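Local structure of beta-n-acetylhexosaminidase (Streptococcus pneumoniae, 4AZI) at residues Gly18-Thr23 against Ile328-Pro333; Val12-Ala17 against His43-Asn48; Asp70-Ala75 against Glu129-Lys134; Glu78-Tyr83 against Met121-Val126. The protein hydrolyses terminal beta-linked N-acetylhexosamine residues, as a family 20 glycoside hydrolase module of the pneumococcal exo-beta-D-N-acetylglucosaminidase StrH. The protein carries 2 engineered substitutions. One frame throughout, in Å; residues are numbered along the deposited sequence.

Contact 1 of 4, residues Gly18-Thr23 against Ile328-Pro333. With OAN (O-(2-acetamido-2-deoxy D-glucopyranosylidene) amino-N-phenylcarbamate), chain C.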
loop_
_atom_site.group_PDB
_atom_site.type_symbol
_atom_site.label_atom_id
_atom_site.label_comp_id
_atom_site.label_asym_id
_atom_site.label_seq_id
_atom_site.Cartn_x
_atom_site.Cartn_y
_atom_site.Cartn_z
ATOM N N GLY A 18 5.075 5.020 -6.799
ATOM C CA GLY A 18 5.359 4.252 -7.996
ATOM C C GLY A 18 5.336 5.142 -9.219
ATOM O O GLY A 18 6.291 5.167 -9.995
ATOM N N ARG A 19 4.246 5.883 -9.398
ATOM C CA ARG A 19 4.148 6.796 -10.528
ATOM C C ARG A 19 5.058 8.011 -10.329
ATOM O O ARG A 19 5.611 8.554 -11.296
ATOM C CB ARG A 19 2.703 7.262 -10.723
ATOM C CG ARG A 19 1.743 6.177 -11.177
ATOM C CD ARG A 19 0.395 6.802 -11.502
ATOM N NE ARG A 19 -0.588 5.836 -12.001
ATOM C CZ ARG A 19 -1.541 5.271 -11.262
ATOM N NH1 ARG A 19 -1.638 5.540 -9.964
ATOM N NH2 ARG A 19 -2.400 4.427 -11.822
ATOM N N LYS A 20 5.213 8.424 -9.075
ATOM C CA LYS A 20 5.887 9.685 -8.757
ATOM C C LYS A 20 7.000 9.486 -7.728
ATOM O O LYS A 20 6.852 8.701 -6.787
ATOM C CB LYS A 20 4.857 10.695 -8.251
ATOM C CG LYS A 20 5.362 12.117 -8.059
ATOM C CD LYS A 20 4.216 13.028 -7.635
ATOM C CE LYS A 20 4.723 14.402 -7.202
ATOM N NZ LYS A 20 5.351 15.131 -8.332
ATOM N N TYR A 21 8.113 10.200 -7.910
ATOM C CA TYR A 21 9.239 10.105 -6.977
ATOM C C TYR A 21 8.952 10.880 -5.694
ATOM O O TYR A 21 8.495 12.026 -5.736
ATOM C CB TYR A 21 10.557 10.569 -7.625
ATOM C CG TYR A 21 11.768 10.450 -6.714
ATOM C CD1 TYR A 21 12.470 9.248 -6.600
ATOM C CD2 TYR A 21 12.207 11.540 -5.963
ATOM C CE1 TYR A 21 13.573 9.136 -5.760
ATOM C CE2 TYR A 21 13.308 11.440 -5.118
ATOM C CZ TYR A 21 13.987 10.240 -5.018
ATOM O OH TYR A 21 15.079 10.146 -4.173
ATOM N N PHE A 22 9.209 10.236 -4.562
ATOM C CA PHE A 22 9.188 10.886 -3.253
ATOM C C PHE A 22 10.574 10.711 -2.637
ATOM O O PHE A 22 11.128 9.611 -2.657
ATOM C CB PHE A 22 8.142 10.250 -2.323
ATOM C CG PHE A 22 6.720 10.657 -2.612
ATOM C CD1 PHE A 22 6.013 10.081 -3.658
ATOM C CD2 PHE A 22 6.076 11.602 -1.817
ATOM C CE1 PHE A 22 4.702 10.455 -3.926
ATOM C CE2 PHE A 22 4.762 11.980 -2.082
ATOM C CZ PHE A 22 4.075 11.399 -3.139
ATOM N N THR A 23 11.141 11.780 -2.090
ATOM C CA THR A 23 12.445 11.664 -1.441
ATOM C C THR A 23 12.265 10.958 -0.112
ATOM O O THR A 23 11.177 10.997 0.474
ATOM C CB THR A 23 13.097 13.039 -1.156
ATOM O OG1 THR A 23 12.371 13.698 -0.115
ATOM C CG2 THR A 23 13.124 13.910 -2.402
ATOM N N ILE A 328 -3.427 8.053 -1.364
ATOM C CA ILE A 328 -2.941 9.210 -2.120
ATOM C C ILE A 328 -2.344 8.718 -3.438
ATOM O O ILE A 328 -1.353 7.992 -3.437
ATOM C CB ILE A 328 -1.873 10.008 -1.333
ATOM C CG1 ILE A 328 -2.351 10.358 0.090
ATOM C CG2 ILE A 328 -1.477 11.279 -2.082
ATOM C CD1 ILE A 328 -3.714 11.040 0.184
ATOM N N TRP A 329 -2.956 9.093 -4.556
ATOM C CA TRP A 329 -2.509 8.586 -5.859
ATOM C C TRP A 329 -1.840 9.631 -6.715
ATOM O O TRP A 329 -2.062 10.830 -6.538
ATOM C CB TRP A 329 -3.661 7.935 -6.612
ATOM C CG TRP A 329 -4.323 6.782 -5.887
ATOM C CD1 TRP A 329 -5.499 6.821 -5.142
ATOM C CD2 TRP A 329 -3.889 5.370 -5.837
ATOM N NE1 TRP A 329 -5.813 5.576 -4.651
ATOM C CE2 TRP A 329 -4.884 4.663 -5.021
ATOM C CE3 TRP A 329 -2.805 4.655 -6.347
ATOM C CZ2 TRP A 329 -4.788 3.301 -4.753
ATOM C CZ3 TRP A 329 -2.722 3.274 -6.072
ATOM C CH2 TRP A 329 -3.689 2.617 -5.298
ATOM N N ALA A 330 -1.013 9.179 -7.657
ATOM C CA ALA A 330 -0.242 10.084 -8.491
ATOM C C ALA A 330 -0.522 9.981 -9.993
ATOM O O ALA A 330 0.399 10.152 -10.800
ATOM C CB ALA A 330 1.241 9.904 -8.206
ATOM N N ASP A 331 -1.781 9.736 -10.366
ATOM C CA ASP A 331 -2.188 9.547 -11.780
ATOM C C ASP A 331 -1.541 10.513 -12.778
ATOM O O ASP A 331 -1.151 10.121 -13.875
ATOM C CB ASP A 331 -3.715 9.605 -11.917
ATOM C CG ASP A 331 -4.421 8.496 -11.142
ATOM O OD1 ASP A 331 -3.985 8.165 -10.014
ATOM O OD2 ASP A 331 -5.420 7.956 -11.658
ATOM N N ARG A 332 -1.447 11.778 -12.399
ATOM C CA ARG A 332 -0.656 12.738 -13.153
ATOM C C ARG A 332 0.554 13.093 -12.288
ATOM O O ARG A 332 0.472 13.963 -11.420
ATOM C CB ARG A 332 -1.510 13.959 -13.522
ATOM C CG ARG A 332 -2.653 13.625 -14.480
ATOM C CD ARG A 332 -3.715 14.719 -14.551
ATOM N NE ARG A 332 -4.377 14.906 -13.260
ATOM C CZ ARG A 332 -4.292 16.006 -12.511
ATOM N NH1 ARG A 332 -3.586 17.060 -12.922
ATOM N NH2 ARG A 332 -4.920 16.053 -11.345
ATOM N N PRO A 333 1.683 12.387 -12.494
ATOM C CA PRO A 333 2.778 12.523 -11.524
ATOM C C PRO A 333 3.580 13.818 -11.659
ATOM O O PRO A 333 4.413 14.113 -10.795
ATOM C CB PRO A 333 3.660 11.296 -11.792
ATOM C CG PRO A 333 3.159 10.675 -13.071
ATOM C CD PRO A 333 2.041 11.508 -13.621
HETATM C CAH OAN C . -6.650 -0.078 -6.968
HETATM C CAG OAN C . -6.788 1.343 -7.534
HETATM O OAN OAN C . -7.271 2.233 -6.849
HETATM N NAI OAN C . -6.362 1.504 -8.788
HETATM C CAB OAN C . -6.384 2.783 -9.530
HETATM C CAC OAN C . -5.147 3.607 -9.170
HETATM O OAJ OAN C . -4.035 3.160 -9.955
HETATM C CAD OAN C . -5.384 5.091 -9.410
HETATM O OAK OAN C . -4.183 5.775 -9.078
HETATM C CAE OAN C . -6.524 5.578 -8.502
HETATM C CAF OAN C . -6.901 7.052 -8.680
HETATM O OAM OAN C . -7.440 7.274 -9.987
HETATM O OAL OAN C . -7.735 4.789 -8.648
HETATM C CAA OAN C . -7.684 3.579 -9.284
HETATM N NAY OAN C . -8.831 3.077 -9.690
HETATM O OAQ OAN C . -9.937 3.835 -9.443
HETATM C CAP OAN C . -10.933 3.698 -10.369
HETATM O OAR OAN C . -12.004 4.285 -10.204
HETATM N NAO OAN C . -10.669 2.918 -11.428
HETATM C CAS OAN C . -11.529 2.628 -12.417
HETATM C CAT OAN C . -11.720 1.285 -12.745
HETATM C CAU OAN C . -12.598 0.924 -13.766
HETATM C CAV OAN C . -13.295 1.908 -14.465
HETATM C CAW OAN C . -13.108 3.260 -14.145
HETATM C CAX OAN C . -12.224 3.622 -13.124
#
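Arg19 and Asp331 converge on the inhibitor OAN, each by hydrogen bonds to its hydroxyls. Arg19 NH2 donates to OAN OAJ at 2.8 Å in a nearly straight bond (164°), whereas the bonds from NH1 to OAJ and OAK are bent and weak. Asp331 divides its carboxylate between two hydroxyls, OD1 accepting from OAK at 2.6 Å and OD2 from OAM at 2.7 Å. Further along the loop, Lys20 NZ donates to Pro333 O at 2.8 Å. The charged pair itself is less direct: Asp331 OD1 sits over one face of the guanidinium, 3.5 Å from Arg19 NH1, with no N-H aimed at it. Asp16 is a further salt-bridge partner of NH1, and Asp49 of NE. Apolar contacts fill the rest. Trp329 turns a ring face to the sugar, with OAN CAE 3.6 Å above its plane, toward the rim, and Ala330 CB packs on Lys20 CB at 3.7 Å. The pocket thus grips the sugar hydroxyls through charged groups while the indole face lies against the sugar ring.

Contact 2 of 4, residues Val12-Ala17 against His43-Asn48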
loop_
_atom_site.group_PDB
_atom_site.type_symbol
_atom_site.label_atom_id
_atom_site.label_comp_id
_atom_site.label_asym_id
_atom_site.label_seq_id
_atom_site.Cartn_x
_atom_site.Cartn_y
_atom_site.Cartn_z
ATOM N N VAL A 12 -4.118 2.993 7.997
ATOM C CA VAL A 12 -3.084 3.034 6.972
ATOM C C VAL A 12 -3.222 4.267 6.074
ATOM O O VAL A 12 -4.327 4.638 5.678
ATOM C CB VAL A 12 -3.085 1.737 6.127
ATOM C CG1 VAL A 12 -1.855 1.665 5.231
ATOM C CG2 VAL A 12 -3.118 0.509 7.028
ATOM N N ILE A 13 -2.087 4.906 5.800
ATOM C CA ILE A 13 -1.977 5.925 4.761
ATOM C C ILE A 13 -1.192 5.325 3.589
ATOM O O ILE A 13 -0.090 4.799 3.770
ATOM C CB ILE A 13 -1.358 7.264 5.299
ATOM C CG1 ILE A 13 -1.201 8.312 4.188
ATOM C CG2 ILE A 13 -0.047 7.031 6.044
ATOM C CD1 ILE A 13 -2.510 8.736 3.543
ATOM N N SER A 14 -1.784 5.360 2.400
ATOM C CA SER A 14 -1.127 4.843 1.194
ATOM C C SER A 14 -0.566 5.994 0.366
ATOM O O SER A 14 -1.237 7.009 0.193
ATOM C CB SER A 14 -2.089 3.993 0.353
ATOM O OG SER A 14 -1.470 3.527 -0.839
ATOM N N ILE A 15 0.661 5.818 -0.131
ATOM C CA ILE A 15 1.355 6.817 -0.950
ATOM C C ILE A 15 1.854 6.174 -2.257
ATOM O O ILE A 15 2.665 5.237 -2.236
ATOM C CB ILE A 15 2.555 7.456 -0.187
ATOM C CG1 ILE A 15 2.110 8.225 1.081
ATOM C CG2 ILE A 15 3.411 8.311 -1.108
ATOM C CD1 ILE A 15 1.249 9.464 0.863
ATOM N N ASP A 16 1.362 6.689 -3.381
ATOM C CA ASP A 16 1.743 6.229 -4.719
ATOM C C ASP A 16 3.132 6.766 -5.086
ATOM O O ASP A 16 3.265 7.753 -5.816
ATOM C CB ASP A 16 0.659 6.673 -5.732
ATOM C CG ASP A 16 0.871 6.131 -7.154
ATOM O OD1 ASP A 16 1.794 5.324 -7.407
ATOM O OD2 ASP A 16 0.088 6.538 -8.042
ATOM N N ALA A 17 4.170 6.115 -4.561
ATOM C CA ALA A 17 5.552 6.455 -4.911
ATOM C C ALA A 17 6.032 5.591 -6.074
ATOM O O ALA A 17 7.233 5.419 -6.288
ATOM C CB ALA A 17 6.468 6.305 -3.706
ATOM N N HIS A 43 1.492 2.567 3.737
ATOM C CA HIS A 43 1.433 1.697 2.573
ATOM C C HIS A 43 2.151 2.381 1.459
ATOM O O HIS A 43 1.759 3.475 1.035
ATOM C CB HIS A 43 -0.013 1.404 2.195
ATOM C CG HIS A 43 -0.169 0.550 0.959
ATOM N ND1 HIS A 43 -0.317 1.077 -0.272
ATOM C CD2 HIS A 43 -0.206 -0.837 0.800
ATOM C CE1 HIS A 43 -0.444 0.084 -1.173
ATOM N NE2 HIS A 43 -0.377 -1.085 -0.519
ATOM N N LEU A 44 3.223 1.755 0.984
ATOM C CA LEU A 44 4.080 2.386 -0.011
ATOM C C LEU A 44 4.169 1.599 -1.322
ATOM O O LEU A 44 4.802 0.535 -1.405
ATOM C CB LEU A 44 5.469 2.678 0.577
ATOM C CG LEU A 44 6.420 3.607 -0.199
ATOM C CD1 LEU A 44 5.943 5.057 -0.220
ATOM C CD2 LEU A 44 7.836 3.524 0.366
ATOM N N LEU A 45 3.514 2.134 -2.351
ATOM C CA LEU A 45 3.641 1.591 -3.693
ATOM C C LEU A 45 5.002 2.006 -4.226
ATOM O O LEU A 45 5.351 3.198 -4.231
ATOM C CB LEU A 45 2.505 2.069 -4.607
ATOM C CG LEU A 45 1.102 1.655 -4.162
ATOM C CD1 LEU A 45 0.306 2.865 -3.682
ATOM C CD2 LEU A 45 0.359 0.936 -5.276
ATOM N N LEU A 46 5.785 1.005 -4.612
ATOM C CA LEU A 46 7.123 1.210 -5.134
ATOM C C LEU A 46 7.152 0.831 -6.604
ATOM O O LEU A 46 7.839 1.466 -7.403
ATOM C CB LEU A 46 8.149 0.403 -4.327
ATOM C CG LEU A 46 8.337 0.873 -2.879
ATOM C CD1 LEU A 46 8.977 -0.205 -2.015
ATOM C CD2 LEU A 46 9.135 2.171 -2.823
ATOM N N GLY A 47 6.410 -0.213 -6.948
ATOM C CA GLY A 47 6.113 -0.523 -8.338
ATOM C C GLY A 47 4.646 -0.236 -8.590
ATOM O O GLY A 47 3.779 -0.890 -8.006
ATOM N N ASN A 48 4.377 0.749 -9.443
ATOM C CA ASN A 48 3.014 1.123 -9.842
ATOM C C ASN A 48 3.152 2.047 -11.043
ATOM O O ASN A 48 3.356 3.272 -10.895
ATOM C CB ASN A 48 2.247 1.773 -8.681
ATOM C CG ASN A 48 0.756 1.927 -8.955
ATOM O OD1 ASN A 48 0.044 0.953 -9.246
ATOM N ND2 ASN A 48 0.266 3.153 -8.822
#
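His43 CB lies against Val12 CG1 at 3.6 Å, and the side chain can be followed inward from there. CG stands anti to the backbone N (chi1 178°), which turns the imidazole alongside Ser14, the parallel bridge partner of His43. ND1 then meets Ser14 OG at the ring edge, 2.8 Å away, in a hydrogen bond that either group could donate. At the tip, NE2 bonds to Asn178, so both ring nitrogens are engaged. The backbones are laddered together: Ile15 N donates to His43 O, and Ile15 O receives Leu45 N and Ala17 N from opposite faces of its plane. This is the first beta-alpha-beta unit of the TIM barrel, strands 10-16 and 41-45 joined through helix 24-37. Near the strand ends, Asn48 ND2 reaches Asp16 OD1 at 3.0 Å from above the carboxylate plane. The other oxygen, OD2, forms a salt bridge with Arg19, a ligand-pocket residue. The buried Asp16 carboxylate thus has amide and cationic partners, an arrangement consistent with second-shell positioning of Arg19.

Contact 3 of 4, residues Asp70-Ala75 against Glu129-Lys134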
loop_
_atom_site.group_PDB
_atom_site.type_symbol
_atom_site.label_atom_id
_atom_site.label_comp_id
_atom_site.label_asym_id
_atom_site.label_seq_id
_atom_site.Cartn_x
_atom_site.Cartn_y
_atom_site.Cartn_z
ATOM N N ASP A 70 23.877 -4.866 -13.016
ATOM C CA ASP A 70 24.006 -3.553 -13.670
ATOM C C ASP A 70 23.035 -3.376 -14.833
ATOM O O ASP A 70 22.508 -2.289 -15.044
ATOM C CB ASP A 70 25.429 -3.318 -14.196
ATOM C CG ASP A 70 26.439 -3.074 -13.094
ATOM O OD1 ASP A 70 26.058 -2.685 -11.965
ATOM O OD2 ASP A 70 27.639 -3.277 -13.379
ATOM N N ASP A 71 22.831 -4.445 -15.598
ATOM C CA ASP A 71 21.951 -4.408 -16.762
ATOM C C ASP A 71 20.489 -4.295 -16.361
ATOM O O ASP A 71 19.700 -3.623 -17.035
ATOM C CB ASP A 71 22.154 -5.647 -17.622
ATOM C CG ASP A 71 23.535 -5.703 -18.239
ATOM O OD1 ASP A 71 24.224 -4.660 -18.268
ATOM O OD2 ASP A 71 23.923 -6.790 -18.696
ATOM N N VAL A 72 20.138 -4.953 -15.259
ATOM C CA VAL A 72 18.777 -4.891 -14.728
ATOM C C VAL A 72 18.493 -3.479 -14.214
ATOM O O VAL A 72 17.467 -2.879 -14.555
ATOM C CB VAL A 72 18.549 -5.958 -13.641
ATOM C CG1 VAL A 72 17.251 -5.707 -12.891
ATOM C CG2 VAL A 72 18.551 -7.352 -14.263
ATOM N N LYS A 73 19.419 -2.947 -13.421
ATOM C CA LYS A 73 19.310 -1.574 -12.922
ATOM C C LYS A 73 19.152 -0.554 -14.052
ATOM O O LYS A 73 18.300 0.328 -13.976
ATOM C CB LYS A 73 20.510 -1.208 -12.057
ATOM C CG LYS A 73 20.574 -1.945 -10.731
ATOM C CD LYS A 73 21.839 -1.587 -9.968
ATOM C CE LYS A 73 21.738 -2.098 -8.548
ATOM N NZ LYS A 73 22.943 -1.819 -7.727
ATOM N N LYS A 74 19.978 -0.687 -15.093
ATOM C CA LYS A 74 19.922 0.202 -16.255
ATOM C C LYS A 74 18.584 0.085 -16.991
ATOM O O LYS A 74 17.974 1.094 -17.347
ATOM C CB LYS A 74 21.100 -0.072 -17.195
ATOM C CG LYS A 74 21.220 0.911 -18.345
ATOM C CD LYS A 74 22.623 0.919 -18.942
ATOM C CE LYS A 74 22.651 1.661 -20.271
ATOM N NZ LYS A 74 21.872 0.954 -21.325
ATOM N N ALA A 75 18.131 -1.148 -17.197
ATOM C CA ALA A 75 16.866 -1.413 -17.868
ATOM C C ALA A 75 15.669 -0.807 -17.122
ATOM O O ALA A 75 14.823 -0.147 -17.732
ATOM C CB ALA A 75 16.680 -2.912 -18.054
ATOM N N GLU A 129 12.149 -5.510 -22.331
ATOM C CA GLU A 129 12.564 -5.309 -23.734
ATOM C C GLU A 129 14.022 -4.860 -23.857
ATOM O O GLU A 129 14.713 -5.231 -24.806
ATOM C CB GLU A 129 11.663 -4.296 -24.447
ATOM C CG GLU A 129 10.209 -4.722 -24.584
ATOM C CD GLU A 129 9.364 -3.722 -25.362
ATOM O OE1 GLU A 129 9.664 -2.508 -25.327
ATOM O OE2 GLU A 129 8.391 -4.154 -26.016
ATOM N N LYS A 130 14.485 -4.050 -22.906
ATOM C CA LYS A 130 15.886 -3.629 -22.883
ATOM C C LYS A 130 16.806 -4.805 -22.542
ATOM O O LYS A 130 17.974 -4.821 -22.928
ATOM C CB LYS A 130 16.105 -2.468 -21.905
ATOM C CG LYS A 130 15.412 -1.166 -22.268
ATOM C CD LYS A 130 15.999 -0.517 -23.513
ATOM C CE LYS A 130 15.374 0.851 -23.757
ATOM N NZ LYS A 130 16.043 1.577 -24.877
ATOM N N LEU A 131 16.263 -5.791 -21.850
ATOM C CA LEU A 131 17.011 -6.993 -21.497
ATOM C C LEU A 131 16.823 -8.126 -22.506
ATOM O O LEU A 131 17.297 -9.232 -22.288
ATOM C CB LEU A 131 16.642 -7.457 -20.078
ATOM C CG LEU A 131 16.974 -6.476 -18.944
ATOM C CD1 LEU A 131 16.185 -6.793 -17.682
ATOM C CD2 LEU A 131 18.477 -6.442 -18.665
ATOM N N GLY A 132 16.131 -7.853 -23.608
ATOM C CA GLY A 132 16.015 -8.816 -24.700
ATOM C C GLY A 132 14.800 -9.722 -24.638
ATOM O O GLY A 132 14.719 -10.712 -25.373
ATOM N N ILE A 133 13.852 -9.381 -23.765
ATOM C CA ILE A 133 12.594 -10.115 -23.665
ATOM C C ILE A 133 11.587 -9.380 -24.553
ATOM O O ILE A 133 11.061 -8.322 -24.172
ATOM C CB ILE A 133 12.103 -10.207 -22.200
ATOM C CG1 ILE A 133 13.122 -10.965 -21.334
ATOM C CG2 ILE A 133 10.739 -10.892 -22.119
ATOM C CD1 ILE A 133 13.079 -10.597 -19.857
ATOM N N LYS A 134 11.350 -9.925 -25.747
ATOM C CA LYS A 134 10.482 -9.280 -26.741
ATOM C C LYS A 134 9.011 -9.532 -26.447
ATOM O O LYS A 134 8.640 -10.610 -25.968
ATOM C CB LYS A 134 10.781 -9.790 -28.160
ATOM C CG LYS A 134 12.194 -9.547 -28.671
ATOM C CD LYS A 134 12.373 -10.183 -30.042
ATOM C CE LYS A 134 13.800 -10.025 -30.547
ATOM N NZ LYS A 134 14.132 -8.609 -30.886
#
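Backbone geometry sets this contact: helix 69-83 passes the end of helix 122-130 where the latter unwinds, the two chains coming closest at Ala75 and Lys130, with CA atoms 5.6 Å apart. The unwinding is a Schellman motif, in which Gly132, at positive phi (93°), is the C-prime residue, Ile133 N returns to Met128 O, and Gly132 N makes a weaker bond to Glu129 O. Both helices belong to the catalytic TIM-barrel module, and their meeting here is peripheral packing well away from the inhibitor pocket. Leu131, the first residue to leave helical angles, carries most of it. Its CG, anti to the carbonyl carbon (chi1 -63°), is directed onto Ala75 CB, and from there the two methyls diverge over different parts of the opposite helix. CD1 goes to the apolar side, resting 3.9 Å from Ala75 CB and 4.2 Å from Val72 CG2, the valine chain crossing it at a slant. Tyr67 and Phe158 also touch Leu131, extending the apolar surroundings toward strand 65-67 and helix 153-170. No hydrogen bond spans the two segments, so their union depends on hydrocarbon packing. Ala75 is small enough to be shared: its CB touches Leu131 CG at 3.7 Å and Lys130 CB at 3.9 Å. The second methyl, Leu131 CD2, meets backbone instead, 3.5 Å from Asp71 O.

Contact 4 of 4, residues Glu78-Tyr83 against Met121-Val126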
loop_
_atom_site.group_PDB
_atom_site.type_symbol
_atom_site.label_atom_id
_atom_site.label_comp_id
_atom_site.label_asym_id
_atom_site.label_seq_id
_atom_site.Cartn_x
_atom_site.Cartn_y
_atom_site.Cartn_z
ATOM N N GLU A 78 15.624 2.954 -17.235
ATOM C CA GLU A 78 15.059 3.278 -18.553
ATOM C C GLU A 78 13.545 3.082 -18.658
ATOM O O GLU A 78 12.848 3.934 -19.200
ATOM C CB GLU A 78 15.787 2.517 -19.661
ATOM C CG GLU A 78 17.071 3.211 -20.099
ATOM C CD GLU A 78 18.134 2.252 -20.601
ATOM O OE1 GLU A 78 17.830 1.053 -20.808
ATOM O OE2 GLU A 78 19.287 2.701 -20.770
ATOM N N GLY A 79 13.036 1.960 -18.154
ATOM C CA GLY A 79 11.583 1.743 -18.105
ATOM C C GLY A 79 10.867 2.827 -17.298
ATOM O O GLY A 79 9.815 3.342 -17.700
ATOM N N THR A 80 11.452 3.193 -16.162
ATOM C CA THR A 80 10.822 4.154 -15.264
ATOM C C THR A 80 10.812 5.567 -15.856
ATOM O O THR A 80 9.783 6.250 -15.821
ATOM C CB THR A 80 11.440 4.080 -13.850
ATOM O OG1 THR A 80 11.099 2.813 -13.276
ATOM C CG2 THR A 80 10.923 5.198 -12.951
ATOM N N LYS A 81 11.941 5.984 -16.428
ATOM C CA LYS A 81 12.014 7.253 -17.166
ATOM C C LYS A 81 11.083 7.292 -18.388
ATOM O O LYS A 81 10.562 8.354 -18.727
ATOM C CB LYS A 81 13.459 7.564 -17.569
ATOM C CG LYS A 81 14.375 7.820 -16.383
ATOM C CD LYS A 81 15.688 8.454 -16.805
ATOM C CE LYS A 81 16.342 9.127 -15.609
ATOM N NZ LYS A 81 17.703 9.622 -15.938
ATOM N N ALA A 82 10.863 6.139 -19.025
ATOM C CA ALA A 82 9.947 6.027 -20.174
ATOM C C ALA A 82 8.482 6.185 -19.777
ATOM O O ALA A 82 7.652 6.629 -20.582
ATOM C CB ALA A 82 10.147 4.703 -20.897
ATOM N N TYR A 83 8.152 5.780 -18.553
ATOM C CA TYR A 83 6.821 6.061 -18.032
ATOM C C TYR A 83 6.726 7.540 -17.650
ATOM O O TYR A 83 5.827 8.249 -18.114
ATOM C CB TYR A 83 6.425 5.144 -16.858
ATOM C CG TYR A 83 5.268 5.730 -16.096
ATOM C CD1 TYR A 83 3.983 5.755 -16.654
ATOM C CD2 TYR A 83 5.470 6.340 -14.854
ATOM C CE1 TYR A 83 2.923 6.343 -15.979
ATOM C CE2 TYR A 83 4.415 6.930 -14.170
ATOM C CZ TYR A 83 3.148 6.924 -14.737
ATOM O OH TYR A 83 2.106 7.514 -14.062
ATOM N N MET A 121 2.514 -1.938 -14.686
ATOM C CA MET A 121 3.920 -2.330 -14.732
ATOM C C MET A 121 4.604 -1.852 -16.013
ATOM O O MET A 121 5.413 -2.577 -16.606
ATOM C CB MET A 121 4.066 -3.848 -14.556
ATOM C CG MET A 121 3.293 -4.665 -15.577
ATOM S SD MET A 121 3.561 -6.435 -15.452
ATOM C CE MET A 121 5.263 -6.594 -15.979
ATOM N N ASP A 122 4.305 -0.612 -16.406
ATOM C CA ASP A 122 4.916 0.025 -17.580
ATOM C C ASP A 122 6.441 -0.120 -17.550
ATOM O O ASP A 122 7.071 -0.453 -18.554
ATOM C CB ASP A 122 4.585 1.527 -17.623
ATOM C CG ASP A 122 3.087 1.828 -17.531
ATOM O OD1 ASP A 122 2.399 1.290 -16.634
ATOM O OD2 ASP A 122 2.604 2.653 -18.340
ATOM N N ALA A 123 7.029 0.163 -16.393
ATOM C CA ALA A 123 8.482 0.217 -16.268
ATOM C C ALA A 123 9.119 -1.146 -16.485
ATOM O O ALA A 123 10.130 -1.247 -17.180
ATOM C CB ALA A 123 8.885 0.797 -14.922
ATOM N N MET A 124 8.506 -2.187 -15.915
ATOM C CA MET A 124 9.014 -3.551 -16.040
ATOM C C MET A 124 8.924 -4.060 -17.476
ATOM O O MET A 124 9.799 -4.792 -17.926
ATOM C CB MET A 124 8.275 -4.504 -15.095
ATOM C CG MET A 124 8.458 -4.204 -13.615
ATOM S SD MET A 124 7.687 -5.526 -12.675
ATOM C CE MET A 124 7.174 -4.700 -11.179
ATOM N N LEU A 125 7.881 -3.646 -18.192
ATOM C CA LEU A 125 7.682 -4.040 -19.589
ATOM C C LEU A 125 8.795 -3.540 -20.510
ATOM O O LEU A 125 9.336 -4.303 -21.302
ATOM C CB LEU A 125 6.309 -3.571 -20.100
ATOM C CG LEU A 125 5.048 -4.123 -19.424
ATOM C CD1 LEU A 125 3.829 -3.339 -19.885
ATOM C CD2 LEU A 125 4.845 -5.619 -19.646
ATOM N N VAL A 126 9.129 -2.257 -20.399
ATOM C CA VAL A 126 10.219 -1.659 -21.166
ATOM C C VAL A 126 11.573 -2.202 -20.697
ATOM O O VAL A 126 12.471 -2.455 -21.513
ATOM C CB VAL A 126 10.185 -0.112 -21.055
ATOM C CG1 VAL A 126 11.394 0.523 -21.728
ATOM C CG2 VAL A 126 8.886 0.435 -21.650
HETATM O O HOH W 1 7.675 2.147 -19.106
#
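Tyr83 holds CG anti to its own backbone N (chi1 162°), and Asp122 holds CG anti to its carbonyl carbon; these torsions bring ring and carboxylate past one another obliquely. Tyr83 CD1 comes to 3.8 Å from Asp122 OD2, the two planes steeply inclined to each other, which makes this van der Waals contact and not a stack. Val126 sets both CB and CG1 against Gly79 CA, each at 3.8 Å. The glycine is where the backbones come closest, its CA only 3.9 Å from Ala123 CA. With no side chain, Gly79 can bring its CA up to Ala123 O, in a CA-H...O contact of 3.5 Å between Gly79 CA and that oxygen. Here helices 69-83 and 122-130 of the TIM-barrel module cross at 128°, their local axes just 7.3 Å apart, a close helix-helix packing centred on small residues. Ala123 CB also presses on Thr80 OG1 at 3.4 Å, but that hydroxyl has its main polar partner in Leu51 O. A water completes the crossing by donating to Gly79 O and, more weakly, to Asp122 O. Beyond the helices, Tyr83 touches Arg19 and Pro333.

In the fold
Contacts 1 and 2 lie side by side where the TIM barrel closes, strands 321-329 and 10-16 being neighbours in its sheet, and their centres are 9 Å apart. Ile328 N to Ser14 O, 2.9 Å, is a probable hydrogen bond between them, and Ala330 N to Asp16 OD2 is another. Contact 1 holds the inhibitor directly, while Asn48 of contact 2 comes within about 4 Å of it. Contacts 3 and 4 are two places along one helix pair, their centres 10 Å apart. Contact 4 touches contact 1 next to the pocket: Tyr83 OH packs 3.2 Å from Arg19 CD, with the Tyr83 side chain still about 8 Å from the inhibitor. Contact 3 lies farther out, its nearest atoms about 13 Å from contact 1.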